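Local coordinates for uronate isomerase (Bacillus halodurans C-125, PDB 3HKA), which catalyses the isomerisation of uronate sugars such as D-glucuronate to their keto forms, here D-fructuronate, as a zinc-binding member of the amidohydrolase superfamily, at residues L169-L174 / K205-D210; D24-L29 / V141-P146; M337-M342 / I373-I378; G323-M328 / P351-A356. All coordinates share one frame; numbering follows the deposited sequence.

Contact 1. Residues L169-L174 / K205-D210; sequences LRLDPL and KRFLTD. With FIX (D-fructuronic acid), chain D.
Leu208 reaches from one turn of helix 198-215 to both Leu171 and Leu174, and its CD2 methyl does most of the touching. Leu208 CD2 lies 3.7 Å from Leu171 CD1 and 3.9 Å from Leu174 CD2, both leucines crossing it at a slant. Leu208 leaves its helix across the direction of 169-174, and with CG anti to the carbonyl carbon (chi1 -63°) the branched end reaches them.

Phe207, one residue earlier on the same helix, flanks this cluster. Leu174 runs past the ring in the opposite sense, its CD2 4.1 Å from Phe207 CD2 and approaching obliquely, whereas CD2 of Leu171 sits at the ring's edge, near its plane. Tyr190 and Trp211 add edge-to-face partners to the same ring. Leu169 completes the row more loosely, with CD2 4.1 Å from the carbonyl O of Leu208. Flexible, branched leucines suit such a seam because their methyls can pack against a rigid ring from different directions, and no hydrogen bond crosses it.

The polar chemistry lies on the far side of 169-174. There Arg170 turns its guanidinium to the carboxylate of D-fructuronate: NH2 gives a bond of 2.6 Å to O1B and NH1 one of 3.1 Å to O1A, both nearly straight. Arg170 grips Asp172 side-on in a salt bridge, NE to OD1 (2.6 Å) and NH2 to OD2, which holds the guanidinium against rotation. Leucines turned to an outer helix and an arginine turned to the bound sugar acid fit the end of a strand in an amidohydrolase (beta/alpha)8 barrel, where the ligand pocket opens.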
# COMPACT_ATOMS: atom_id res chain seq x y z
N LEU A 169 3.03 -28.58 -14.94
CA LEU A 169 3.31 -29.55 -13.88
C LEU A 169 3.32 -28.94 -12.47
O LEU A 169 4.31 -28.35 -12.05
CB LEU A 169 4.64 -30.24 -14.17
CG LEU A 169 5.17 -31.27 -13.17
CD1 LEU A 169 4.11 -32.33 -12.91
CD2 LEU A 169 6.44 -31.90 -13.73
N ARG A 170 2.21 -29.09 -11.75
CA ARG A 170 2.07 -28.57 -10.39
C ARG A 170 2.71 -29.56 -9.41
O ARG A 170 2.40 -30.75 -9.44
CB ARG A 170 0.59 -28.37 -10.06
CG ARG A 170 0.31 -27.65 -8.76
CD ARG A 170 0.96 -26.27 -8.71
NE ARG A 170 0.58 -25.60 -7.48
CZ ARG A 170 -0.38 -24.69 -7.38
NH1 ARG A 170 -1.05 -24.30 -8.45
NH2 ARG A 170 -0.70 -24.20 -6.19
N LEU A 171 3.57 -29.06 -8.52
CA LEU A 171 4.31 -29.92 -7.60
C LEU A 171 4.23 -29.65 -6.09
O LEU A 171 5.09 -30.12 -5.34
CB LEU A 171 5.79 -29.91 -8.01
CG LEU A 171 6.09 -30.34 -9.45
CD1 LEU A 171 7.50 -29.92 -9.85
CD2 LEU A 171 5.91 -31.85 -9.58
N ASP A 172 3.21 -28.94 -5.64
CA ASP A 172 3.08 -28.64 -4.21
C ASP A 172 3.32 -29.84 -3.28
O ASP A 172 4.06 -29.75 -2.30
CB ASP A 172 1.71 -28.03 -3.92
CG ASP A 172 1.57 -26.63 -4.49
OD1 ASP A 172 2.17 -26.37 -5.56
OD2 ASP A 172 0.84 -25.81 -3.90
N PRO A 173 2.68 -30.99 -3.58
CA PRO A 173 2.86 -32.18 -2.74
C PRO A 173 4.31 -32.64 -2.62
O PRO A 173 4.76 -33.03 -1.56
CB PRO A 173 1.98 -33.22 -3.43
CG PRO A 173 0.91 -32.40 -4.09
CD PRO A 173 1.72 -31.25 -4.67
N LEU A 174 5.03 -32.58 -3.73
CA LEU A 174 6.42 -33.00 -3.76
C LEU A 174 7.33 -32.07 -2.95
O LEU A 174 8.12 -32.52 -2.13
CB LEU A 174 6.93 -33.05 -5.20
CG LEU A 174 8.40 -33.44 -5.39
CD1 LEU A 174 8.62 -34.86 -4.89
CD2 LEU A 174 8.77 -33.32 -6.86
N LYS A 205 14.46 -36.66 -9.79
CA LYS A 205 14.66 -36.05 -11.10
C LYS A 205 13.99 -36.89 -12.18
O LYS A 205 13.43 -36.36 -13.14
CB LYS A 205 16.16 -35.90 -11.40
CG LYS A 205 16.87 -34.96 -10.43
CD LYS A 205 18.37 -34.87 -10.71
CE LYS A 205 18.66 -34.14 -12.01
NZ LYS A 205 20.11 -33.91 -12.19
N ARG A 206 14.03 -38.21 -12.01
CA ARG A 206 13.41 -39.13 -12.97
C ARG A 206 11.89 -38.91 -12.91
O ARG A 206 11.21 -38.93 -13.94
CB ARG A 206 13.73 -40.59 -12.60
CG ARG A 206 14.15 -41.46 -13.78
CD ARG A 206 13.29 -42.70 -13.88
NE ARG A 206 13.25 -43.46 -12.64
CZ ARG A 206 12.31 -44.34 -12.33
NH1 ARG A 206 11.32 -44.57 -13.19
NH2 ARG A 206 12.33 -44.98 -11.17
N PHE A 207 11.39 -38.70 -11.70
CA PHE A 207 9.96 -38.45 -11.50
C PHE A 207 9.57 -37.21 -12.30
O PHE A 207 8.61 -37.24 -13.07
CB PHE A 207 9.68 -38.21 -10.01
CG PHE A 207 8.27 -37.77 -9.72
CD1 PHE A 207 7.23 -38.69 -9.73
CD2 PHE A 207 7.98 -36.44 -9.45
CE1 PHE A 207 5.92 -38.29 -9.48
CE2 PHE A 207 6.68 -36.03 -9.20
CZ PHE A 207 5.64 -36.95 -9.21
N LEU A 208 10.32 -36.13 -12.12
CA LEU A 208 10.06 -34.88 -12.82
C LEU A 208 10.13 -35.07 -14.33
O LEU A 208 9.24 -34.63 -15.07
CB LEU A 208 11.06 -33.81 -12.39
CG LEU A 208 11.02 -33.39 -10.92
CD1 LEU A 208 12.15 -32.42 -10.64
CD2 LEU A 208 9.67 -32.76 -10.60
N THR A 209 11.19 -35.73 -14.79
CA THR A 209 11.37 -35.95 -16.22
C THR A 209 10.26 -36.82 -16.82
O THR A 209 9.78 -36.54 -17.92
CB THR A 209 12.73 -36.61 -16.52
OG1 THR A 209 13.78 -35.76 -16.05
CG2 THR A 209 12.90 -36.80 -18.02
N ASP A 210 9.86 -37.87 -16.11
CA ASP A 210 8.81 -38.74 -16.63
C ASP A 210 7.54 -37.94 -16.87
O ASP A 210 6.89 -38.10 -17.90
CB ASP A 210 8.53 -39.90 -15.66
CG ASP A 210 9.62 -40.96 -15.68
OD1 ASP A 210 10.29 -41.09 -16.73
OD2 ASP A 210 9.79 -41.67 -14.67
O1A FIX D . -3.14 -22.14 -7.82
C1 FIX D . -3.28 -21.99 -6.58
O1B FIX D . -2.63 -22.59 -5.70
C2 FIX D . -4.33 -20.98 -6.09
O2 FIX D . -4.62 -20.05 -7.15
C3 FIX D . -5.62 -21.71 -5.64
O3 FIX D . -5.26 -22.65 -4.59
C4 FIX D . -6.76 -20.82 -5.06
O4 FIX D . -7.74 -21.64 -4.39
C5 FIX D . -7.49 -19.98 -6.15
O5 FIX D . -7.67 -20.43 -7.29
C6 FIX D . -7.99 -18.59 -5.82
O6 FIX D . -8.11 -17.78 -6.98

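Contact 2. Residues D24-L29 / V141-P146; sequences DMHTHL and VMTNDP. With ZN (zinc ion), chain F; FIX (D-fructuronic acid), chain D.
One hydroxyl, Thr143 OG1, lies close to both zinc-binding histidines without touching the metal. It donates to Thr27 O at 2.7 Å, and chi1 of -66° sets it there, anti to its own carbonyl carbon. From that position it stands over one face of the His28 ring, offset toward the rim, and approaches the His26 ring obliquely.

A water links the same hydroxyl to His26: ND1 donates to it at 2.7 Å, and the water in turn donates to Met142 O and Thr143 OG1. This second shell leaves His26 NE2 for the zinc ion, which His28 NE2 also binds, each at 2.1 Å. Histidine suits the task because one ring nitrogen can hold metal while the other is held by the protein.

Thr27 ties the two backbones together. Its OG1 donates to Val141 O (2.9 Å) and accepts from Leu29 N in an ST turn. Val141 N donates to Asp24 O at 2.8 Å, and the branched Val141 side chain packs against the backbone of Met25. Asp355 and atoms O1A and O2 of D-fructuronate complete the coordination. The His-X-His sequence following the first strand is the metal-binding signature of the amidohydrolase superfamily.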
# COMPACT_ATOMS: atom_id res chain seq x y z
N ASP A 24 -4.50 -17.52 -21.29
CA ASP A 24 -4.68 -17.52 -19.83
C ASP A 24 -3.61 -18.46 -19.26
O ASP A 24 -3.82 -19.67 -19.20
CB ASP A 24 -6.08 -18.04 -19.51
CG ASP A 24 -6.57 -17.59 -18.16
OD1 ASP A 24 -5.72 -17.39 -17.26
OD2 ASP A 24 -7.80 -17.44 -18.00
N MET A 25 -2.49 -17.90 -18.82
CA MET A 25 -1.39 -18.74 -18.34
C MET A 25 -1.48 -19.42 -16.97
O MET A 25 -0.52 -20.07 -16.54
CB MET A 25 -0.06 -17.98 -18.50
CG MET A 25 -0.02 -16.58 -17.94
SD MET A 25 0.19 -16.65 -16.18
CE MET A 25 1.86 -17.34 -16.08
N HIS A 26 -2.62 -19.30 -16.29
CA HIS A 26 -2.85 -20.01 -15.04
C HIS A 26 -4.32 -20.12 -14.69
O HIS A 26 -4.98 -19.12 -14.37
CB HIS A 26 -2.12 -19.40 -13.84
CG HIS A 26 -2.45 -20.09 -12.55
ND1 HIS A 26 -2.25 -21.45 -12.37
CD2 HIS A 26 -3.05 -19.65 -11.42
CE1 HIS A 26 -2.71 -21.81 -11.19
NE2 HIS A 26 -3.20 -20.73 -10.59
N THR A 27 -4.85 -21.34 -14.75
CA THR A 27 -6.24 -21.59 -14.42
C THR A 27 -6.32 -22.95 -13.76
O THR A 27 -5.32 -23.67 -13.67
CB THR A 27 -7.15 -21.66 -15.67
OG1 THR A 27 -7.02 -22.95 -16.28
CG2 THR A 27 -6.78 -20.58 -16.68
N HIS A 28 -7.51 -23.29 -13.31
CA HIS A 28 -7.77 -24.57 -12.70
C HIS A 28 -8.85 -25.25 -13.53
O HIS A 28 -9.76 -25.90 -13.00
CB HIS A 28 -8.21 -24.37 -11.25
CG HIS A 28 -7.11 -23.90 -10.36
ND1 HIS A 28 -6.22 -24.76 -9.76
CD2 HIS A 28 -6.70 -22.65 -10.02
CE1 HIS A 28 -5.31 -24.07 -9.10
NE2 HIS A 28 -5.58 -22.78 -9.24
N LEU A 29 -8.75 -25.08 -14.84
CA LEU A 29 -9.68 -25.68 -15.79
C LEU A 29 -8.95 -26.85 -16.44
O LEU A 29 -7.73 -26.93 -16.39
CB LEU A 29 -10.08 -24.68 -16.87
CG LEU A 29 -10.73 -23.37 -16.43
CD1 LEU A 29 -11.05 -22.52 -17.65
CD2 LEU A 29 -12.00 -23.67 -15.63
N VAL A 141 -4.02 -22.42 -19.85
CA VAL A 141 -2.98 -23.20 -19.19
C VAL A 141 -3.62 -23.81 -17.95
O VAL A 141 -4.21 -23.11 -17.13
CB VAL A 141 -1.77 -22.33 -18.77
CG1 VAL A 141 -0.77 -23.17 -18.01
CG2 VAL A 141 -1.11 -21.71 -20.00
N MET A 142 -3.52 -25.13 -17.84
CA MET A 142 -4.11 -25.85 -16.71
C MET A 142 -3.13 -25.98 -15.54
O MET A 142 -1.96 -25.60 -15.63
CB MET A 142 -4.51 -27.28 -17.13
CG MET A 142 -5.29 -27.39 -18.44
SD MET A 142 -5.67 -29.13 -18.83
CE MET A 142 -4.14 -29.64 -19.56
N THR A 143 -3.63 -26.52 -14.44
CA THR A 143 -2.83 -26.80 -13.26
C THR A 143 -2.95 -28.31 -13.17
O THR A 143 -3.97 -28.85 -12.75
CB THR A 143 -3.42 -26.16 -12.00
OG1 THR A 143 -3.37 -24.73 -12.11
CG2 THR A 143 -2.63 -26.61 -10.77
N ASN A 144 -1.89 -29.00 -13.59
CA ASN A 144 -1.90 -30.46 -13.58
C ASN A 144 -1.06 -31.03 -12.45
O ASN A 144 0.17 -30.97 -12.47
CB ASN A 144 -1.44 -30.95 -14.94
CG ASN A 144 -2.22 -30.32 -16.07
OD1 ASN A 144 -1.75 -29.39 -16.74
ND2 ASN A 144 -3.45 -30.79 -16.28
N ASP A 145 -1.75 -31.60 -11.46
CA ASP A 145 -1.14 -32.18 -10.28
C ASP A 145 -1.18 -33.71 -10.36
O ASP A 145 -2.24 -34.32 -10.21
CB ASP A 145 -1.91 -31.70 -9.05
CG ASP A 145 -1.31 -32.20 -7.75
OD1 ASP A 145 -0.40 -33.05 -7.77
OD2 ASP A 145 -1.78 -31.74 -6.68
N PRO A 146 -0.02 -34.35 -10.57
CA PRO A 146 0.05 -35.81 -10.66
C PRO A 146 -0.31 -36.57 -9.38
O PRO A 146 -0.60 -37.77 -9.42
CB PRO A 146 1.49 -36.06 -11.11
CG PRO A 146 2.23 -34.94 -10.45
CD PRO A 146 1.32 -33.75 -10.71
ZN ZN F . -4.50 -20.97 -8.93
O1A FIX D . -3.14 -22.14 -7.82
C1 FIX D . -3.28 -21.99 -6.58
O1B FIX D . -2.63 -22.59 -5.70
C2 FIX D . -4.33 -20.98 -6.09
O2 FIX D . -4.62 -20.05 -7.15
C3 FIX D . -5.62 -21.71 -5.64
O3 FIX D . -5.26 -22.65 -4.59
C4 FIX D . -6.76 -20.82 -5.06
O4 FIX D . -7.74 -21.64 -4.39
C5 FIX D . -7.49 -19.98 -6.15
O5 FIX D . -7.67 -20.43 -7.29
C6 FIX D . -7.99 -18.59 -5.82
O6 FIX D . -8.11 -17.78 -6.98
O HOH W 1 -1.19 -23.32 -14.06
O HOH W 2 -6.47 -27.24 -13.92

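Contact 3. Residues M337-M342 / I373-I378; sequences MTRMRM and IAEVLI
Arg339 lays its guanidinium over Val376, whose CG2 methyl sits under one face, offset toward the rim and 3.8 Å from Arg339 NE. The chain is extended from CG to NE, and its aliphatic part crosses the valine too. Arginine suits this edge of the interface because its methylenes can cover a hydrophobic residue while its charged end stays with polar partners. Among these are Asn335, which accepts from NE, and Asp379, which forms a salt bridge with NH2. Glu375 offers its CG at the guanidinium edge, but its carboxylate pairs with Arg6 instead.

Val376 is the centre of the contact. Besides the arginine it meets Thr338, with CG2 of the threonine 4.1 Å from Val376 CG1. While Thr338 OG1 is hydrogen-bonded to Ile334 O, one turn back in its own helix, the methyl faces the neighbouring helix.

Further along, Met342 runs past the valine in the opposite sense and bends at its last torsion (chi3 -71°). This brings its CE to 3.6 Å from Leu377 CD2, the two side chains crossing at about a right angle.

The short helical segments pass with a closest axis approach of 10.0 Å and an angle of 39° between their directions. No hydrogen bond crosses between them: apolar groups and the face of one guanidinium make the interface, and the polar groups of Thr338, Arg339 and Glu375 find partners outside the two segments, which implies joining by shape and apolar burial.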
# COMPACT_ATOMS: atom_id res chain seq x y z
N MET A 337 -1.64 -2.27 -9.02
CA MET A 337 -0.59 -3.19 -9.46
C MET A 337 -0.20 -2.99 -10.93
O MET A 337 0.99 -2.94 -11.27
CB MET A 337 -1.03 -4.64 -9.27
CG MET A 337 -1.01 -5.12 -7.83
SD MET A 337 -1.47 -6.86 -7.69
CE MET A 337 -0.13 -7.64 -8.59
N THR A 338 -1.19 -2.87 -11.79
CA THR A 338 -0.94 -2.69 -13.22
C THR A 338 -0.24 -1.37 -13.51
O THR A 338 0.62 -1.30 -14.39
CB THR A 338 -2.26 -2.77 -14.00
OG1 THR A 338 -2.93 -3.99 -13.65
CG2 THR A 338 -1.99 -2.75 -15.50
N ARG A 339 -0.61 -0.33 -12.76
CA ARG A 339 0.01 0.97 -12.95
C ARG A 339 1.46 0.95 -12.48
O ARG A 339 2.34 1.46 -13.18
CB ARG A 339 -0.80 2.04 -12.22
CG ARG A 339 -2.04 2.45 -13.02
CD ARG A 339 -3.09 3.16 -12.20
NE ARG A 339 -4.31 3.35 -12.98
CZ ARG A 339 -4.42 4.20 -14.01
NH1 ARG A 339 -3.40 4.95 -14.38
NH2 ARG A 339 -5.57 4.27 -14.67
N MET A 340 1.73 0.35 -11.32
CA MET A 340 3.10 0.27 -10.83
C MET A 340 3.94 -0.55 -11.79
O MET A 340 5.09 -0.20 -12.08
CB MET A 340 3.16 -0.39 -9.44
CG MET A 340 2.52 0.43 -8.34
SD MET A 340 2.94 -0.23 -6.71
CE MET A 340 1.93 -1.71 -6.66
N ARG A 341 3.37 -1.64 -12.30
CA ARG A 341 4.08 -2.51 -13.23
C ARG A 341 4.43 -1.83 -14.55
O ARG A 341 5.56 -1.92 -15.02
CB ARG A 341 3.25 -3.77 -13.50
CG ARG A 341 3.22 -4.71 -12.30
CD ARG A 341 2.19 -5.81 -12.48
NE ARG A 341 2.40 -6.89 -11.52
CZ ARG A 341 1.72 -8.03 -11.52
NH1 ARG A 341 0.78 -8.23 -12.44
NH2 ARG A 341 2.00 -8.98 -10.64
N MET A 342 3.48 -1.13 -15.16
CA MET A 342 3.75 -0.48 -16.43
C MET A 342 4.70 0.70 -16.28
O MET A 342 5.54 0.94 -17.15
CB MET A 342 2.44 0.00 -17.07
CG MET A 342 2.63 0.51 -18.49
SD MET A 342 1.07 0.54 -19.37
CE MET A 342 0.78 -1.23 -19.58
N ILE A 373 -7.21 -2.74 -17.37
CA ILE A 373 -5.96 -2.70 -18.12
C ILE A 373 -6.06 -1.70 -19.28
O ILE A 373 -5.10 -0.97 -19.56
CB ILE A 373 -5.60 -4.10 -18.67
CG1 ILE A 373 -5.30 -5.04 -17.50
CG2 ILE A 373 -4.41 -4.01 -19.61
CD1 ILE A 373 -5.12 -6.49 -17.90
N ALA A 374 -7.21 -1.68 -19.95
CA ALA A 374 -7.42 -0.77 -21.06
C ALA A 374 -7.33 0.67 -20.54
O ALA A 374 -6.71 1.52 -21.17
CB ALA A 374 -8.79 -1.02 -21.70
N GLU A 375 -7.95 0.93 -19.39
CA GLU A 375 -7.90 2.27 -18.84
C GLU A 375 -6.47 2.68 -18.50
O GLU A 375 -6.08 3.83 -18.72
CB GLU A 375 -8.79 2.38 -17.59
CG GLU A 375 -8.84 3.79 -17.03
CD GLU A 375 -9.28 4.82 -18.06
OE1 GLU A 375 -8.99 6.02 -17.87
OE2 GLU A 375 -9.92 4.43 -19.07
N VAL A 376 -5.68 1.74 -17.97
CA VAL A 376 -4.28 2.03 -17.64
C VAL A 376 -3.51 2.34 -18.93
O VAL A 376 -2.76 3.31 -19.00
CB VAL A 376 -3.60 0.84 -16.90
CG1 VAL A 376 -2.11 1.12 -16.71
CG2 VAL A 376 -4.28 0.61 -15.55
N LEU A 377 -3.72 1.53 -19.96
CA LEU A 377 -3.06 1.74 -21.24
C LEU A 377 -3.40 3.10 -21.82
O LEU A 377 -2.52 3.83 -22.29
CB LEU A 377 -3.46 0.63 -22.23
CG LEU A 377 -2.74 -0.70 -22.05
CD1 LEU A 377 -3.42 -1.79 -22.87
CD2 LEU A 377 -1.29 -0.54 -22.47
N ILE A 378 -4.68 3.47 -21.78
CA ILE A 378 -5.12 4.76 -22.31
C ILE A 378 -4.36 5.89 -21.62
O ILE A 378 -3.90 6.83 -22.27
CB ILE A 378 -6.63 4.96 -22.09
CG1 ILE A 378 -7.42 3.99 -22.98
CG2 ILE A 378 -7.02 6.41 -22.40
CD1 ILE A 378 -8.92 4.04 -22.76

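Contact 4. Residues G323-M328 / P351-A356; sequences GCWWFM and PQHSDA. With ZN (zinc ion), chain F; FIX (D-fructuronic acid), chain D; CO3 (carbonate ion), chain I.
Gly323 brings its CA to 3.4 Å from His353 ND1, at the edge of the imidazole, and makes a CA-H...O contact with Pro351 O. Glycine, lacking a side chain, allows this approach and readily takes a positive phi (50°).

Cys324 follows, its N donating to Gln352 OE1 (2.8 Å). That amide oxygen also accepts from His353 N, the two donors arriving from opposite faces of its plane, so the bent glutamine chain ties both backbones together.

Trp325 presents the edge of its indole to the metal site. NE1 donates an almost straight bond of 2.8 Å to O2 of D-fructuronate, while CD1 lies 3.0 Å from Asp355 OD2, the ring and carboxylate planes 13° apart. Asp355 OD1 binds the zinc ion at 2.1 Å, and OD2 accepts from His353 NE2 (2.9 Å) and from a water that accepts from Trp326 N. One carboxylate thus serves metal, histidine and water.

Trp326 lies flat against the sugar, C6 over one face, with the Phe327 ring against the other; its NE1 donates to a carbonate oxygen. A metal-binding aspartate held by a histidine, beside tryptophans lining the pocket, marks the amidohydrolase active site at the barrel mouth.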
# COMPACT_ATOMS: atom_id res chain seq x y z
N GLY A 323 0.11 -11.83 -13.45
CA GLY A 323 -1.15 -11.71 -12.74
C GLY A 323 -1.33 -10.98 -11.43
O GLY A 323 -0.37 -10.53 -10.79
N CYS A 324 -2.60 -10.85 -11.06
CA CYS A 324 -3.05 -10.23 -9.82
C CYS A 324 -3.76 -11.41 -9.18
O CYS A 324 -4.97 -11.62 -9.33
CB CYS A 324 -4.01 -9.09 -10.12
SG CYS A 324 -3.24 -7.81 -11.16
N TRP A 325 -2.97 -12.19 -8.46
CA TRP A 325 -3.40 -13.41 -7.83
C TRP A 325 -4.32 -13.40 -6.61
O TRP A 325 -4.05 -12.75 -5.60
CB TRP A 325 -2.15 -14.23 -7.50
CG TRP A 325 -2.39 -15.62 -6.99
CD1 TRP A 325 -3.35 -16.50 -7.41
CD2 TRP A 325 -1.59 -16.33 -6.03
NE1 TRP A 325 -3.19 -17.71 -6.78
CE2 TRP A 325 -2.12 -17.63 -5.93
CE3 TRP A 325 -0.47 -15.98 -5.26
CZ2 TRP A 325 -1.57 -18.59 -5.07
CZ3 TRP A 325 0.08 -16.94 -4.41
CH2 TRP A 325 -0.48 -18.23 -4.32
N TRP A 326 -5.43 -14.14 -6.74
CA TRP A 326 -6.34 -14.36 -5.63
C TRP A 326 -6.87 -13.10 -4.91
O TRP A 326 -7.69 -12.36 -5.45
CB TRP A 326 -5.59 -15.24 -4.63
CG TRP A 326 -6.39 -16.17 -3.79
CD1 TRP A 326 -7.68 -16.03 -3.38
CD2 TRP A 326 -5.89 -17.37 -3.17
NE1 TRP A 326 -8.02 -17.06 -2.53
CE2 TRP A 326 -6.94 -17.90 -2.39
CE3 TRP A 326 -4.66 -18.04 -3.20
CZ2 TRP A 326 -6.80 -19.08 -1.64
CZ3 TRP A 326 -4.52 -19.21 -2.46
CH2 TRP A 326 -5.58 -19.72 -1.69
N PHE A 327 -6.39 -12.88 -3.69
CA PHE A 327 -6.81 -11.72 -2.92
C PHE A 327 -6.33 -10.42 -3.56
O PHE A 327 -6.69 -9.33 -3.11
CB PHE A 327 -6.31 -11.83 -1.48
CG PHE A 327 -6.73 -13.11 -0.79
CD1 PHE A 327 -8.08 -13.43 -0.66
CD2 PHE A 327 -5.77 -14.01 -0.32
CE1 PHE A 327 -8.47 -14.64 -0.07
CE2 PHE A 327 -6.15 -15.22 0.27
CZ PHE A 327 -7.51 -15.54 0.39
N MET A 328 -5.52 -10.54 -4.61
CA MET A 328 -5.03 -9.36 -5.34
C MET A 328 -5.96 -9.11 -6.54
O MET A 328 -5.89 -8.07 -7.18
CB MET A 328 -3.61 -9.60 -5.89
CG MET A 328 -2.51 -9.81 -4.86
SD MET A 328 -2.14 -8.31 -3.94
CE MET A 328 -3.22 -8.54 -2.51
N PRO A 351 0.21 -8.89 -17.20
CA PRO A 351 -0.73 -8.29 -16.25
C PRO A 351 -1.78 -9.17 -15.58
O PRO A 351 -2.20 -8.86 -14.46
CB PRO A 351 -1.36 -7.16 -17.06
CG PRO A 351 -1.36 -7.70 -18.45
CD PRO A 351 -0.01 -8.37 -18.57
N GLN A 352 -2.19 -10.26 -16.21
CA GLN A 352 -3.24 -11.05 -15.59
C GLN A 352 -3.44 -12.48 -16.06
O GLN A 352 -3.00 -12.87 -17.14
CB GLN A 352 -4.56 -10.28 -15.76
CG GLN A 352 -5.76 -10.88 -15.04
CD GLN A 352 -5.62 -10.79 -13.54
OE1 GLN A 352 -4.66 -11.29 -12.96
NE2 GLN A 352 -6.59 -10.14 -12.89
N HIS A 353 -4.10 -13.24 -15.20
CA HIS A 353 -4.49 -14.62 -15.45
C HIS A 353 -5.84 -14.74 -14.74
O HIS A 353 -6.13 -13.94 -13.84
CB HIS A 353 -3.47 -15.63 -14.89
CG HIS A 353 -3.39 -15.66 -13.40
ND1 HIS A 353 -2.55 -14.84 -12.67
CD2 HIS A 353 -4.03 -16.44 -12.49
CE1 HIS A 353 -2.67 -15.12 -11.39
NE2 HIS A 353 -3.56 -16.09 -11.25
N SER A 354 -6.67 -15.70 -15.12
CA SER A 354 -7.99 -15.82 -14.50
C SER A 354 -8.07 -16.69 -13.26
O SER A 354 -8.87 -16.43 -12.36
CB SER A 354 -9.00 -16.34 -15.52
OG SER A 354 -8.76 -17.71 -15.80
N ASP A 355 -7.26 -17.74 -13.21
CA ASP A 355 -7.29 -18.66 -12.08
C ASP A 355 -8.66 -19.32 -12.04
O ASP A 355 -9.11 -19.79 -10.99
CB ASP A 355 -7.06 -17.92 -10.76
CG ASP A 355 -5.94 -18.52 -9.94
OD1 ASP A 355 -5.93 -19.76 -9.77
OD2 ASP A 355 -5.07 -17.76 -9.48
N ALA A 356 -9.33 -19.33 -13.18
CA ALA A 356 -10.67 -19.89 -13.27
C ALA A 356 -10.74 -21.33 -12.78
O ALA A 356 -9.92 -22.17 -13.16
CB ALA A 356 -11.18 -19.81 -14.72
ZN ZN F . -4.50 -20.97 -8.93
O1A FIX D . -3.14 -22.14 -7.82
C1 FIX D . -3.28 -21.99 -6.58
O1B FIX D . -2.63 -22.59 -5.70
C2 FIX D . -4.33 -20.98 -6.09
O2 FIX D . -4.62 -20.05 -7.15
C3 FIX D . -5.62 -21.71 -5.64
O3 FIX D . -5.26 -22.65 -4.59
C4 FIX D . -6.76 -20.82 -5.06
O4 FIX D . -7.74 -21.64 -4.39
C5 FIX D . -7.49 -19.98 -6.15
O5 FIX D . -7.67 -20.43 -7.29
C6 FIX D . -7.99 -18.59 -5.82
O6 FIX D . -8.11 -17.78 -6.98
C CO3 I . -11.34 -17.25 -0.30
O1 CO3 I . -11.39 -16.33 0.62
O2 CO3 I . -12.44 -17.81 -0.72
O3 CO3 I . -10.19 -17.76 -0.62
O HOH W 3 -5.89 -13.66 -11.13
O HOH W 4 -6.25 -15.41 -9.04

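In the fold
From the N terminus, the loop after strand 22-24 pairs with the loop after strand 137-141, and contact 2 closes this mainly helical excursion of 111 residues. Contact 1 follows in series, joining the end of strand 169-170 to helix 198-215 across 30 residues; Asn144 and Arg170 link the two contacts through their backbones. Near the C terminus contacts 3 and 4 cross: contact 4 closes a span of 22 residues containing helix 331-345, contact 3 joins that helix to helix 361-386 across 30 residues, and Arg341 reaches Gly323. Contact 4 meets contact 2 at the zinc ion. Contacts 1, 2 and 4 touch D-fructuronate, whereas contact 3 lies across the chain's centre from contact 1.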